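Local coordinates for hypothetical protein Atu0492 (PDB 2GMY) that is of unknown function but is probably an AhpD-like protein of antioxidant defence, at residues S28-R33 against I120-V125; H36-R41 against V125-I130; L40-I45 against G90-V95; N46-C51 against R135-F140; T82-A87 against R112-D117. All coordinates share one frame; numbering follows the deposited sequence.

Overall arrangement
The fold is all-helical, with no strand, and helix 117-139 runs through the middle of this network. Contacts 1, 2 and 4 all lie along it: contact 1 toward one end, contact 4 toward the other, while the centre of contact 2 lies about 2 Å from that of the chain. Helix 32-45 joins contacts 1, 2 and 3, and helix 83-96 serves contacts 3 and 5. Contacts 2, 3 and 4 are buried, 1 and 5 partly so. Contact 2 is almost purely aliphatic, contact 3 adds a two-pronged salt bridge, and contact 4 combines a Cys-X-X-Cys turn with a water bridge and a bond to the second subunit. Contacts 1 and 5 pair apolar contacts with bonds to backbone carbonyls, one short, one weak.

Contact 1 of 5, residues S28-R33 against I120-V125; sequences SGLEHR and IVKITV
Lys122 and Leu30 carry this junction, where the connection from helix 12-26 into helix 32-45 lies against helix 117-139 of the all-helical AhpD-like fold. The polar part is one short hydrogen bond. Lys122 reaches out from its helix with the chain fully extended beyond CG, and its NZ lies 2.7 Å from Ser28 O. The ammonium comes in somewhat above the carbonyl plane, 25° out of it, and the C=O...N angle is 150°. A long, weak ion pair with Glu118 gives the same NZ a second neighbour. Ser28 itself turns its hydroxyl elsewhere: OG is hydrogen-bonded with Val25 O and also receives a weak bond from Leu30 N at 3.3 Å, which closes the small turn around Gly29. Gly29 takes a positive phi (104°) in this turn, and Leu30 after it points toward the helix.

The apolar part begins along the lysine stem, where Lys122 CD passes 4.2 Å from Ser28 CB. Further in, the Leu30 and Lys122 side chains run antiparallel alongside one another, Leu30 CG lying 3.8 Å from Lys122 CB. Leu30 then meets Ile123 crosswise. Ile123 goes on to pack against Leu88 and Trp91 of helix 83-96 and against Phe115. At the inner end of the leucine, CD1 sits 3.8 Å from Ile123 CG1, and CD2 is 4.0 Å from the same carbon.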
# COMPACT_ATOMS: atom_id res chain seq x y z
N SER A 28 12.42 -30.14 -14.61
CA SER A 28 12.12 -30.57 -13.25
C SER A 28 11.07 -31.67 -13.14
O SER A 28 11.02 -32.38 -12.13
CB SER A 28 11.67 -29.38 -12.41
OG SER A 28 10.42 -28.92 -12.86
N GLY A 29 10.25 -31.81 -14.18
CA GLY A 29 9.13 -32.77 -14.14
C GLY A 29 7.77 -32.11 -13.94
O GLY A 29 6.74 -32.74 -14.13
N LEU A 30 7.77 -30.83 -13.55
CA LEU A 30 6.51 -30.10 -13.44
C LEU A 30 5.85 -30.02 -14.81
O LEU A 30 6.52 -29.77 -15.81
CB LEU A 30 6.74 -28.67 -12.95
CG LEU A 30 6.76 -28.36 -11.46
CD1 LEU A 30 6.72 -26.84 -11.31
CD2 LEU A 30 5.60 -29.00 -10.72
N GLU A 31 4.54 -30.23 -14.82
CA GLU A 31 3.74 -30.10 -16.04
C GLU A 31 4.01 -28.74 -16.69
O GLU A 31 4.06 -27.71 -16.01
CB GLU A 31 2.27 -30.22 -15.69
CG GLU A 31 1.42 -30.84 -16.77
CD GLU A 31 0.00 -31.09 -16.32
OE1 GLU A 31 -0.21 -31.79 -15.30
OE2 GLU A 31 -0.91 -30.60 -17.01
N HIS A 32 4.18 -28.73 -18.01
CA HIS A 32 4.54 -27.50 -18.71
C HIS A 32 3.49 -26.40 -18.55
O HIS A 32 3.83 -25.22 -18.47
CB HIS A 32 4.88 -27.77 -20.18
CG HIS A 32 6.12 -28.59 -20.35
ND1 HIS A 32 7.35 -28.20 -19.85
CD2 HIS A 32 6.32 -29.79 -20.96
CE1 HIS A 32 8.25 -29.12 -20.15
NE2 HIS A 32 7.65 -30.10 -20.81
N ARG A 33 2.22 -26.79 -18.48
CA ARG A 33 1.13 -25.85 -18.25
C ARG A 33 1.33 -25.06 -16.95
O ARG A 33 1.09 -23.85 -16.91
CB ARG A 33 -0.21 -26.58 -18.20
CG ARG A 33 -1.36 -25.62 -17.97
CD ARG A 33 -2.71 -26.30 -17.84
NE ARG A 33 -2.79 -27.26 -16.75
CZ ARG A 33 -2.75 -28.57 -16.90
NH1 ARG A 33 -2.62 -29.09 -18.12
NH2 ARG A 33 -2.84 -29.38 -15.85
N ILE A 120 5.53 -29.02 -4.70
CA ILE A 120 5.53 -27.67 -4.12
C ILE A 120 6.93 -27.06 -4.12
O ILE A 120 7.09 -25.86 -4.40
CB ILE A 120 4.88 -27.63 -2.72
CG1 ILE A 120 3.37 -27.92 -2.85
CG2 ILE A 120 5.13 -26.29 -2.02
CD1 ILE A 120 2.64 -28.12 -1.52
N VAL A 121 7.95 -27.86 -3.81
CA VAL A 121 9.32 -27.36 -3.86
C VAL A 121 9.68 -26.94 -5.27
O VAL A 121 10.24 -25.86 -5.49
CB VAL A 121 10.33 -28.37 -3.27
CG1 VAL A 121 11.75 -27.80 -3.35
CG2 VAL A 121 9.97 -28.67 -1.83
N LYS A 122 9.36 -27.79 -6.25
CA LYS A 122 9.60 -27.46 -7.67
C LYS A 122 8.89 -26.17 -8.07
O LYS A 122 9.47 -25.28 -8.70
CB LYS A 122 9.15 -28.61 -8.58
CG LYS A 122 9.92 -29.90 -8.36
CD LYS A 122 9.40 -31.00 -9.27
CE LYS A 122 10.23 -32.25 -9.11
NZ LYS A 122 9.65 -33.33 -9.95
N ILE A 123 7.62 -26.06 -7.69
CA ILE A 123 6.83 -24.85 -7.95
C ILE A 123 7.48 -23.61 -7.35
O ILE A 123 7.57 -22.56 -8.02
CB ILE A 123 5.42 -25.03 -7.37
CG1 ILE A 123 4.61 -25.98 -8.25
CG2 ILE A 123 4.67 -23.68 -7.22
CD1 ILE A 123 3.43 -26.58 -7.51
N THR A 124 7.91 -23.71 -6.10
CA THR A 124 8.42 -22.55 -5.37
C THR A 124 9.78 -22.10 -5.92
O THR A 124 10.05 -20.91 -6.03
CB THR A 124 8.40 -22.79 -3.85
OG1 THR A 124 7.08 -23.21 -3.45
CG2 THR A 124 8.75 -21.51 -3.11
N VAL A 125 10.63 -23.05 -6.30
CA VAL A 125 11.87 -22.70 -7.00
C VAL A 125 11.55 -22.03 -8.35
O VAL A 125 12.20 -21.05 -8.73
CB VAL A 125 12.76 -23.96 -7.19
CG1 VAL A 125 13.94 -23.67 -8.10
CG2 VAL A 125 13.23 -24.48 -5.82

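Contact 2 of 5, residues H36-R41 against V125-I130; sequences HLIKLR and VAIGAI
In the helical core of the subunit, Ile38 on helix 32-45 packs into helix 117-139 among Ala126, Ile127 and Ile130. The segment axes run in the same general sense, 36° apart, and come within 9.2 Å of each other. Both branches of Ile38 are at work. Its CG2 methyl, anti to the backbone N, meets Ile127 CG1 at 3.8 Å, the two side chains lying nearly perpendicular, and it also lies 4.1 Å from Ile130 CG2. The other branch carries CD1 to 4.0 Å from Ala126 CB, the single methyl that the alanine offers.

This is the centre of the AhpD-like all-helical fold, and the layer goes on beyond the pair: Ile127 packs against Trp91 and Val95 of helix 83-96, while Ala126 has Val25 of helix 12-26 on it. Ile130 works one turn further along. Its CG1, anti to the backbone N (chi1 -175°), is directed at the facing backbone, 3.6 Å from Lys39 O, and CG2 approaches Ile38 O at 4.1 Å. Ile130 also touches His55 of helix 49-61. Lys39 contributes its aliphatic stem, with CG 4.3 Å from Ile130 CB; the chain then leads away, and its NZ forms a salt bridge with Glu22 of helix 12-26.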
# COMPACT_ATOMS: atom_id res chain seq x y z
N HIS A 36 4.29 -22.62 -17.41
CA HIS A 36 3.79 -21.45 -18.14
C HIS A 36 3.00 -20.51 -17.24
O HIS A 36 3.18 -19.29 -17.27
CB HIS A 36 2.89 -21.88 -19.29
CG HIS A 36 3.60 -22.62 -20.37
ND1 HIS A 36 4.84 -22.23 -20.83
CD2 HIS A 36 3.25 -23.71 -21.10
CE1 HIS A 36 5.22 -23.06 -21.80
NE2 HIS A 36 4.27 -23.96 -21.97
N LEU A 37 2.10 -21.08 -16.46
CA LEU A 37 1.25 -20.32 -15.54
C LEU A 37 2.09 -19.54 -14.53
O LEU A 37 1.84 -18.35 -14.28
CB LEU A 37 0.32 -21.29 -14.83
CG LEU A 37 -0.67 -20.70 -13.83
CD1 LEU A 37 -1.87 -21.63 -13.73
CD2 LEU A 37 -0.03 -20.43 -12.46
N ILE A 38 3.05 -20.22 -13.91
CA ILE A 38 3.93 -19.58 -12.93
C ILE A 38 4.67 -18.40 -13.57
O ILE A 38 4.72 -17.29 -13.00
CB ILE A 38 4.94 -20.60 -12.35
CG1 ILE A 38 4.25 -21.58 -11.42
CG2 ILE A 38 6.10 -19.86 -11.67
CD1 ILE A 38 5.06 -22.87 -11.19
N LYS A 39 5.25 -18.63 -14.75
CA LYS A 39 6.06 -17.60 -15.39
C LYS A 39 5.23 -16.41 -15.84
O LYS A 39 5.63 -15.26 -15.65
CB LYS A 39 6.83 -18.17 -16.58
CG LYS A 39 7.97 -19.09 -16.16
CD LYS A 39 8.59 -19.73 -17.40
CE LYS A 39 9.84 -20.47 -17.04
NZ LYS A 39 10.66 -20.67 -18.27
N LEU A 40 4.07 -16.69 -16.43
CA LEU A 40 3.23 -15.61 -16.96
C LEU A 40 2.66 -14.79 -15.82
O LEU A 40 2.74 -13.56 -15.82
CB LEU A 40 2.12 -16.17 -17.86
CG LEU A 40 1.15 -15.14 -18.46
CD1 LEU A 40 1.89 -14.04 -19.24
CD2 LEU A 40 0.16 -15.86 -19.34
N ARG A 41 2.10 -15.46 -14.82
CA ARG A 41 1.47 -14.72 -13.71
C ARG A 41 2.46 -13.86 -12.93
O ARG A 41 2.19 -12.67 -12.69
CB ARG A 41 0.70 -15.66 -12.77
CG ARG A 41 0.04 -14.94 -11.60
CD ARG A 41 -0.98 -13.88 -12.02
NE ARG A 41 -1.40 -13.15 -10.83
CZ ARG A 41 -2.09 -12.01 -10.85
NH1 ARG A 41 -2.46 -11.47 -12.01
NH2 ARG A 41 -2.40 -11.42 -9.70
N VAL A 125 10.63 -23.05 -6.30
CA VAL A 125 11.87 -22.70 -7.00
C VAL A 125 11.55 -22.03 -8.35
O VAL A 125 12.20 -21.05 -8.73
CB VAL A 125 12.76 -23.96 -7.19
CG1 VAL A 125 13.94 -23.67 -8.10
CG2 VAL A 125 13.23 -24.48 -5.82
N ALA A 126 10.56 -22.56 -9.07
CA ALA A 126 10.14 -21.95 -10.34
C ALA A 126 9.67 -20.49 -10.12
O ALA A 126 10.02 -19.60 -10.90
CB ALA A 126 9.04 -22.79 -10.98
N ILE A 127 8.91 -20.25 -9.05
CA ILE A 127 8.48 -18.88 -8.73
C ILE A 127 9.71 -18.01 -8.45
O ILE A 127 9.79 -16.87 -8.90
CB ILE A 127 7.52 -18.86 -7.52
CG1 ILE A 127 6.19 -19.57 -7.87
CG2 ILE A 127 7.20 -17.41 -7.08
CD1 ILE A 127 5.35 -19.99 -6.64
N GLY A 128 10.67 -18.55 -7.71
CA GLY A 128 11.92 -17.82 -7.45
C GLY A 128 12.65 -17.48 -8.74
O GLY A 128 13.10 -16.33 -8.93
N ALA A 129 12.76 -18.47 -9.64
CA ALA A 129 13.46 -18.29 -10.91
C ALA A 129 12.85 -17.17 -11.76
O ALA A 129 13.57 -16.29 -12.24
CB ALA A 129 13.54 -19.60 -11.68
N ILE A 130 11.53 -17.17 -11.93
CA ILE A 130 10.94 -16.12 -12.77
C ILE A 130 11.08 -14.77 -12.07
O ILE A 130 11.30 -13.75 -12.71
CB ILE A 130 9.47 -16.43 -13.18
CG1 ILE A 130 8.94 -15.35 -14.15
CG2 ILE A 130 8.59 -16.64 -11.96
CD1 ILE A 130 9.75 -15.23 -15.46

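Contact 3 of 5, residues L40-I45 against G90-V95; sequences LRASII and GWVDAV
Ala42 and Val92 are the closest pair of the two backbones, CA atoms 6.5 Å apart, where helices 32-45 and 83-96 cross, their segment axes 9.5 Å apart at closest and 37° from parallel. Val92 CG1 lies between the Arg41 stem and the Ala42 methyl, 3.8 Å from Arg41 CG and 4.1 Å from Ala42 CB. A bend at chi2 (60°) turns the arginine toward Asp93, which it grips side-on with two nitrogens. Arg41 NE meets Asp93 OD1 at 2.7 Å, nearly straight at 178° and on the syn side of the carboxylate; NH2 reaches OD2 at 3.0 Å from above the carboxylate plane, a more bent bond. Within the AhpD-like helical bundle the buried Asp93 carboxylate and its partly exposed arginine are tied further: Trp75 NE1 bonds to Asp93 OD2, and Arg41 NH1 has weak bonds to Met72 O and Ser73 O. Ile45 lies beside the pair, its CG1 3.6 Å above the guanidinium plane near the rim and its CD1 3.3 Å from Asp93 OD1.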
# COMPACT_ATOMS: atom_id res chain seq x y z
N LEU A 40 4.07 -16.69 -16.43
CA LEU A 40 3.23 -15.61 -16.96
C LEU A 40 2.66 -14.79 -15.82
O LEU A 40 2.74 -13.56 -15.82
CB LEU A 40 2.12 -16.17 -17.86
CG LEU A 40 1.15 -15.14 -18.46
CD1 LEU A 40 1.89 -14.04 -19.24
CD2 LEU A 40 0.16 -15.86 -19.34
N ARG A 41 2.10 -15.46 -14.82
CA ARG A 41 1.47 -14.72 -13.71
C ARG A 41 2.46 -13.86 -12.93
O ARG A 41 2.19 -12.67 -12.69
CB ARG A 41 0.70 -15.66 -12.77
CG ARG A 41 0.04 -14.94 -11.60
CD ARG A 41 -0.98 -13.88 -12.02
NE ARG A 41 -1.40 -13.15 -10.83
CZ ARG A 41 -2.09 -12.01 -10.85
NH1 ARG A 41 -2.46 -11.47 -12.01
NH2 ARG A 41 -2.40 -11.42 -9.70
N ALA A 42 3.61 -14.43 -12.56
CA ALA A 42 4.61 -13.66 -11.81
C ALA A 42 5.10 -12.47 -12.63
O ALA A 42 5.29 -11.37 -12.10
CB ALA A 42 5.78 -14.56 -11.38
N SER A 43 5.29 -12.69 -13.93
CA SER A 43 5.73 -11.61 -14.81
C SER A 43 4.72 -10.45 -14.88
O SER A 43 5.12 -9.28 -14.89
CB SER A 43 6.04 -12.14 -16.21
OG SER A 43 7.10 -13.08 -16.14
N ILE A 44 3.43 -10.78 -14.91
CA ILE A 44 2.40 -9.75 -14.89
C ILE A 44 2.50 -8.96 -13.57
O ILE A 44 2.51 -7.72 -13.57
CB ILE A 44 1.01 -10.35 -15.09
CG1 ILE A 44 0.87 -10.87 -16.52
CG2 ILE A 44 -0.07 -9.31 -14.83
CD1 ILE A 44 -0.32 -11.83 -16.71
N ILE A 45 2.57 -9.67 -12.45
CA ILE A 45 2.62 -8.99 -11.15
C ILE A 45 3.80 -8.03 -11.10
O ILE A 45 3.69 -6.89 -10.62
CB ILE A 45 2.75 -10.01 -10.01
CG1 ILE A 45 1.47 -10.84 -9.92
CG2 ILE A 45 3.04 -9.30 -8.69
CD1 ILE A 45 1.57 -12.02 -8.97
N GLY A 90 -2.88 -18.70 -6.54
CA GLY A 90 -2.86 -18.10 -5.19
C GLY A 90 -1.47 -18.09 -4.58
O GLY A 90 -1.05 -17.12 -3.93
N TRP A 91 -0.73 -19.18 -4.83
CA TRP A 91 0.62 -19.31 -4.29
C TRP A 91 1.61 -18.47 -5.09
O TRP A 91 2.49 -17.81 -4.50
CB TRP A 91 1.04 -20.77 -4.32
CG TRP A 91 2.30 -21.09 -3.59
CD1 TRP A 91 3.45 -21.62 -4.13
CD2 TRP A 91 2.56 -20.95 -2.18
NE1 TRP A 91 4.39 -21.82 -3.15
CE2 TRP A 91 3.88 -21.41 -1.95
CE3 TRP A 91 1.82 -20.47 -1.10
CZ2 TRP A 91 4.47 -21.41 -0.68
CZ3 TRP A 91 2.40 -20.48 0.18
CH2 TRP A 91 3.71 -20.95 0.37
N VAL A 92 1.47 -18.48 -6.41
CA VAL A 92 2.30 -17.58 -7.22
C VAL A 92 2.16 -16.13 -6.74
O VAL A 92 3.16 -15.43 -6.55
CB VAL A 92 1.99 -17.71 -8.72
CG1 VAL A 92 2.72 -16.64 -9.53
CG2 VAL A 92 2.36 -19.09 -9.21
N ASP A 93 0.92 -15.69 -6.55
CA ASP A 93 0.67 -14.34 -6.07
C ASP A 93 1.30 -14.10 -4.68
O ASP A 93 2.03 -13.11 -4.49
CB ASP A 93 -0.84 -14.09 -6.01
CG ASP A 93 -1.44 -13.91 -7.40
OD1 ASP A 93 -0.78 -14.24 -8.40
OD2 ASP A 93 -2.59 -13.42 -7.47
N ALA A 94 1.03 -15.00 -3.73
CA ALA A 94 1.48 -14.80 -2.34
C ALA A 94 3.01 -14.75 -2.25
O ALA A 94 3.58 -13.93 -1.51
CB ALA A 94 0.92 -15.90 -1.43
N VAL A 95 3.66 -15.63 -3.02
CA VAL A 95 5.11 -15.78 -2.96
C VAL A 95 5.80 -14.69 -3.77
O VAL A 95 6.84 -14.18 -3.39
CB VAL A 95 5.54 -17.20 -3.39
CG1 VAL A 95 7.06 -17.34 -3.44
CG2 VAL A 95 4.98 -18.22 -2.42

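Contact 4 of 5, residues N46-C51 against R135-F140; sequences NGCAFC and RIAVGF
The Phe50 ring meets Ala137 obliquely, with CD2 3.9 Å from Ala137 CB, while the Asn46 amide and the Arg135 guanidinium stand almost perpendicular, 86° apart. Phe50 belongs to the Cys-X-X-Cys turn of Cys48 to Cys51, the redox-active motif of AhpD proteins; a similar role here is inferred. Asn46 ND2 and Arg135 NH1 do not bond to each other but share Asn131 OD1 as acceptor. A water joins the same pair, lying 2.7 Å from Asn46 OD1 and accepting from Arg135 NH2 at 2.9 Å. Arg135 NH2 also bonds to Thr96 O of the second subunit, which ties this end of the contact to the assembly.

After the Schellman turn at Gly47, Cys48 caps helix 49-61: its SG, anti to the backbone N (chi1 -171°), accepts from Cys51 N at 3.4 Å. The two sulfurs, Cys48 SG and Cys51 SG, lie 3.5 Å apart, close but not joined as a disulfide. Helix 117-139 packs against Cys48 with Ala137 and Val138, and Cys51 SG is a looser neighbour of the Ala137 methyl. Ala137 CB touches Cys48 SG at 3.6 Å, and Val138 CG2 rests 3.7 Å from Cys48 CB.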
# COMPACT_ATOMS: atom_id res chain seq x y z
N ASN A 46 4.94 -8.52 -11.59
CA ASN A 46 6.18 -7.75 -11.52
C ASN A 46 6.33 -6.67 -12.58
O ASN A 46 7.34 -5.97 -12.59
CB ASN A 46 7.38 -8.68 -11.54
CG ASN A 46 7.55 -9.42 -10.23
OD1 ASN A 46 7.18 -8.91 -9.16
ND2 ASN A 46 8.10 -10.62 -10.31
N GLY A 47 5.35 -6.56 -13.48
CA GLY A 47 5.36 -5.49 -14.49
C GLY A 47 6.37 -5.74 -15.61
O GLY A 47 6.78 -4.80 -16.31
N CYS A 48 6.77 -7.00 -15.79
CA CYS A 48 7.84 -7.31 -16.73
C CYS A 48 7.30 -7.61 -18.13
O CYS A 48 6.92 -8.75 -18.44
CB CYS A 48 8.68 -8.48 -16.23
SG CYS A 48 10.15 -8.70 -17.26
N ALA A 49 7.24 -6.57 -18.97
CA ALA A 49 6.76 -6.73 -20.35
C ALA A 49 7.62 -7.70 -21.14
O ALA A 49 7.10 -8.52 -21.92
CB ALA A 49 6.71 -5.38 -21.06
N PHE A 50 8.94 -7.62 -20.95
CA PHE A 50 9.87 -8.51 -21.62
C PHE A 50 9.47 -9.97 -21.39
O PHE A 50 9.36 -10.75 -22.34
CB PHE A 50 11.31 -8.28 -21.14
CG PHE A 50 12.33 -9.08 -21.89
CD1 PHE A 50 12.80 -8.67 -23.13
CD2 PHE A 50 12.84 -10.25 -21.33
CE1 PHE A 50 13.76 -9.41 -23.82
CE2 PHE A 50 13.81 -11.00 -22.01
CZ PHE A 50 14.26 -10.57 -23.26
N CYS A 51 9.24 -10.33 -20.14
CA CYS A 51 8.88 -11.70 -19.82
C CYS A 51 7.44 -12.03 -20.18
O CYS A 51 7.18 -13.14 -20.63
CB CYS A 51 9.18 -12.05 -18.35
SG CYS A 51 10.98 -12.01 -17.98
N ARG A 135 13.40 -9.38 -12.38
CA ARG A 135 14.26 -8.34 -11.81
C ARG A 135 15.39 -7.94 -12.74
O ARG A 135 15.74 -6.76 -12.84
CB ARG A 135 14.77 -8.78 -10.43
CG ARG A 135 13.66 -8.72 -9.40
CD ARG A 135 13.96 -9.41 -8.06
NE ARG A 135 12.92 -9.01 -7.10
CZ ARG A 135 11.69 -9.53 -7.07
NH1 ARG A 135 11.33 -10.50 -7.91
NH2 ARG A 135 10.82 -9.06 -6.19
N ILE A 136 15.97 -8.93 -13.42
CA ILE A 136 17.00 -8.67 -14.42
C ILE A 136 16.43 -7.89 -15.60
O ILE A 136 16.99 -6.86 -16.00
CB ILE A 136 17.65 -9.99 -14.89
CG1 ILE A 136 18.43 -10.62 -13.73
CG2 ILE A 136 18.56 -9.77 -16.11
CD1 ILE A 136 18.79 -12.10 -13.96
N ALA A 137 15.31 -8.35 -16.15
CA ALA A 137 14.75 -7.71 -17.34
C ALA A 137 14.23 -6.30 -17.07
O ALA A 137 14.49 -5.38 -17.84
CB ALA A 137 13.67 -8.56 -17.95
N VAL A 138 13.49 -6.13 -15.98
CA VAL A 138 13.01 -4.79 -15.66
C VAL A 138 14.19 -3.91 -15.22
O VAL A 138 14.33 -2.77 -15.67
CB VAL A 138 11.89 -4.83 -14.60
CG1 VAL A 138 11.45 -3.42 -14.21
CG2 VAL A 138 10.70 -5.62 -15.13
N GLY A 139 15.03 -4.47 -14.36
CA GLY A 139 16.23 -3.77 -13.89
C GLY A 139 17.10 -3.23 -15.01
O GLY A 139 17.62 -2.11 -14.91
N PHE A 140 17.25 -4.00 -16.09
CA PHE A 140 18.12 -3.57 -17.20
C PHE A 140 17.34 -3.07 -18.42
O PHE A 140 17.91 -2.89 -19.50
CB PHE A 140 19.10 -4.69 -17.57
CG PHE A 140 20.00 -5.10 -16.41
CD1 PHE A 140 20.42 -4.17 -15.47
CD2 PHE A 140 20.41 -6.42 -16.27
CE1 PHE A 140 21.24 -4.54 -14.40
CE2 PHE A 140 21.23 -6.80 -15.20
CZ PHE A 140 21.65 -5.86 -14.27
O HOH W 1 7.94 -9.31 -6.63

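Contact 5 of 5, residues T82-A87 against R112-D117; sequences TEQERA and RAHFSD
Gln84 points CG anti to its backbone N (chi1 -177°) and runs on extended toward Phe115, while His114, with CG beside its own N (chi1 -66°), lays its ring over the backbone of helix 83-96. Gln84 CA sits over that ring, 3.8 Å from the centroid and 17° off the normal, a CH-pi contact; Glu83 O lies over the same face near the rim. Ala87 CB comes obliquely, 3.5 Å from His114 CD2. The glutamine crosses Phe115 at about a right angle, its CG 3.7 Å from Phe115 CZ, and its NE2 makes a weak bond of 3.5 Å to His114 O. Phe115 continues inward, edge-to-face with Phe34 of helix 32-45. At the start of the helix, Thr82 and Glu85 form a capping box: Thr82 OG1 accepts from Glu85 N at 2.9 Å, and Glu85 OE1 from Thr82 N. With only a weak polar bond across it, the contact is made chiefly of packing against the His114 and Phe115 rings.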
# COMPACT_ATOMS: atom_id res chain seq x y z
N THR A 82 -9.00 -23.95 -13.62
CA THR A 82 -9.40 -25.09 -12.80
C THR A 82 -9.11 -24.83 -11.32
O THR A 82 -8.34 -23.92 -10.98
CB THR A 82 -8.63 -26.36 -13.22
OG1 THR A 82 -7.27 -26.24 -12.80
CG2 THR A 82 -8.68 -26.57 -14.74
N GLU A 83 -9.69 -25.62 -10.42
CA GLU A 83 -9.41 -25.42 -9.00
C GLU A 83 -7.92 -25.61 -8.70
O GLU A 83 -7.35 -24.86 -7.90
CB GLU A 83 -10.28 -26.32 -8.11
CG GLU A 83 -11.76 -25.91 -8.13
CD GLU A 83 -11.98 -24.42 -7.81
OE1 GLU A 83 -11.50 -23.96 -6.74
OE2 GLU A 83 -12.65 -23.71 -8.61
N GLN A 84 -7.30 -26.57 -9.36
CA GLN A 84 -5.86 -26.78 -9.21
C GLN A 84 -5.07 -25.55 -9.67
O GLN A 84 -4.16 -25.10 -8.98
CB GLN A 84 -5.41 -27.99 -10.00
CG GLN A 84 -3.94 -28.30 -9.83
CD GLN A 84 -3.54 -29.60 -10.50
OE1 GLN A 84 -4.04 -29.93 -11.57
NE2 GLN A 84 -2.60 -30.32 -9.88
N GLU A 85 -5.42 -25.03 -10.85
CA GLU A 85 -4.77 -23.79 -11.35
C GLU A 85 -4.97 -22.63 -10.38
O GLU A 85 -4.04 -21.84 -10.13
CB GLU A 85 -5.28 -23.41 -12.74
CG GLU A 85 -4.80 -24.38 -13.80
CD GLU A 85 -5.42 -24.13 -15.17
OE1 GLU A 85 -6.61 -23.73 -15.24
OE2 GLU A 85 -4.72 -24.36 -16.18
N ARG A 86 -6.19 -22.50 -9.85
CA ARG A 86 -6.44 -21.45 -8.86
C ARG A 86 -5.59 -21.58 -7.61
O ARG A 86 -5.13 -20.58 -7.05
CB ARG A 86 -7.92 -21.38 -8.45
CG ARG A 86 -8.80 -20.96 -9.59
CD ARG A 86 -10.26 -20.87 -9.15
NE ARG A 86 -10.49 -19.71 -8.29
CZ ARG A 86 -10.62 -18.46 -8.74
NH1 ARG A 86 -10.55 -18.19 -10.04
NH2 ARG A 86 -10.80 -17.47 -7.87
N ALA A 87 -5.37 -22.82 -7.17
CA ALA A 87 -4.54 -23.08 -6.01
C ALA A 87 -3.12 -22.62 -6.30
O ALA A 87 -2.48 -21.96 -5.49
CB ALA A 87 -4.57 -24.55 -5.68
N ARG A 112 -1.47 -27.13 -0.98
CA ARG A 112 -1.22 -28.49 -0.48
C ARG A 112 -2.33 -29.45 -0.87
O ARG A 112 -2.09 -30.65 -1.00
CB ARG A 112 -1.11 -28.48 1.04
CG ARG A 112 0.28 -28.39 1.55
CD ARG A 112 0.27 -28.40 3.07
NE ARG A 112 0.17 -29.74 3.64
CZ ARG A 112 -0.81 -30.18 4.44
NH1 ARG A 112 -1.83 -29.38 4.76
NH2 ARG A 112 -0.77 -31.43 4.89
N ALA A 113 -3.54 -28.93 -1.01
CA ALA A 113 -4.67 -29.75 -1.42
C ALA A 113 -4.40 -30.45 -2.77
O ALA A 113 -4.80 -31.60 -2.98
CB ALA A 113 -5.93 -28.92 -1.48
N HIS A 114 -3.63 -29.79 -3.64
CA HIS A 114 -3.50 -30.20 -5.04
C HIS A 114 -2.12 -30.68 -5.46
O HIS A 114 -1.96 -31.17 -6.58
CB HIS A 114 -3.89 -29.03 -5.95
CG HIS A 114 -5.33 -28.67 -5.85
ND1 HIS A 114 -6.30 -29.30 -6.58
CD2 HIS A 114 -5.97 -27.75 -5.08
CE1 HIS A 114 -7.48 -28.79 -6.28
NE2 HIS A 114 -7.31 -27.85 -5.37
N PHE A 115 -1.13 -30.48 -4.59
CA PHE A 115 0.25 -30.80 -4.95
C PHE A 115 0.98 -31.50 -3.82
O PHE A 115 0.76 -31.18 -2.64
CB PHE A 115 1.02 -29.51 -5.32
CG PHE A 115 0.51 -28.84 -6.57
CD1 PHE A 115 0.89 -29.30 -7.82
CD2 PHE A 115 -0.38 -27.76 -6.49
CE1 PHE A 115 0.43 -28.68 -8.98
CE2 PHE A 115 -0.86 -27.14 -7.64
CZ PHE A 115 -0.46 -27.60 -8.88
N SER A 116 1.85 -32.43 -4.18
CA SER A 116 2.74 -33.07 -3.20
C SER A 116 3.82 -32.10 -2.70
O SER A 116 4.06 -31.05 -3.33
CB SER A 116 3.44 -34.27 -3.84
OG SER A 116 4.42 -33.84 -4.78
N ASP A 117 4.49 -32.45 -1.60
CA ASP A 117 5.58 -31.61 -1.11
C ASP A 117 6.67 -31.46 -2.16
O ASP A 117 7.23 -30.38 -2.33
CB ASP A 117 6.19 -32.16 0.19
CG ASP A 117 5.39 -31.79 1.43
OD1 ASP A 117 4.33 -31.14 1.32
OD2 ASP A 117 5.86 -32.14 2.55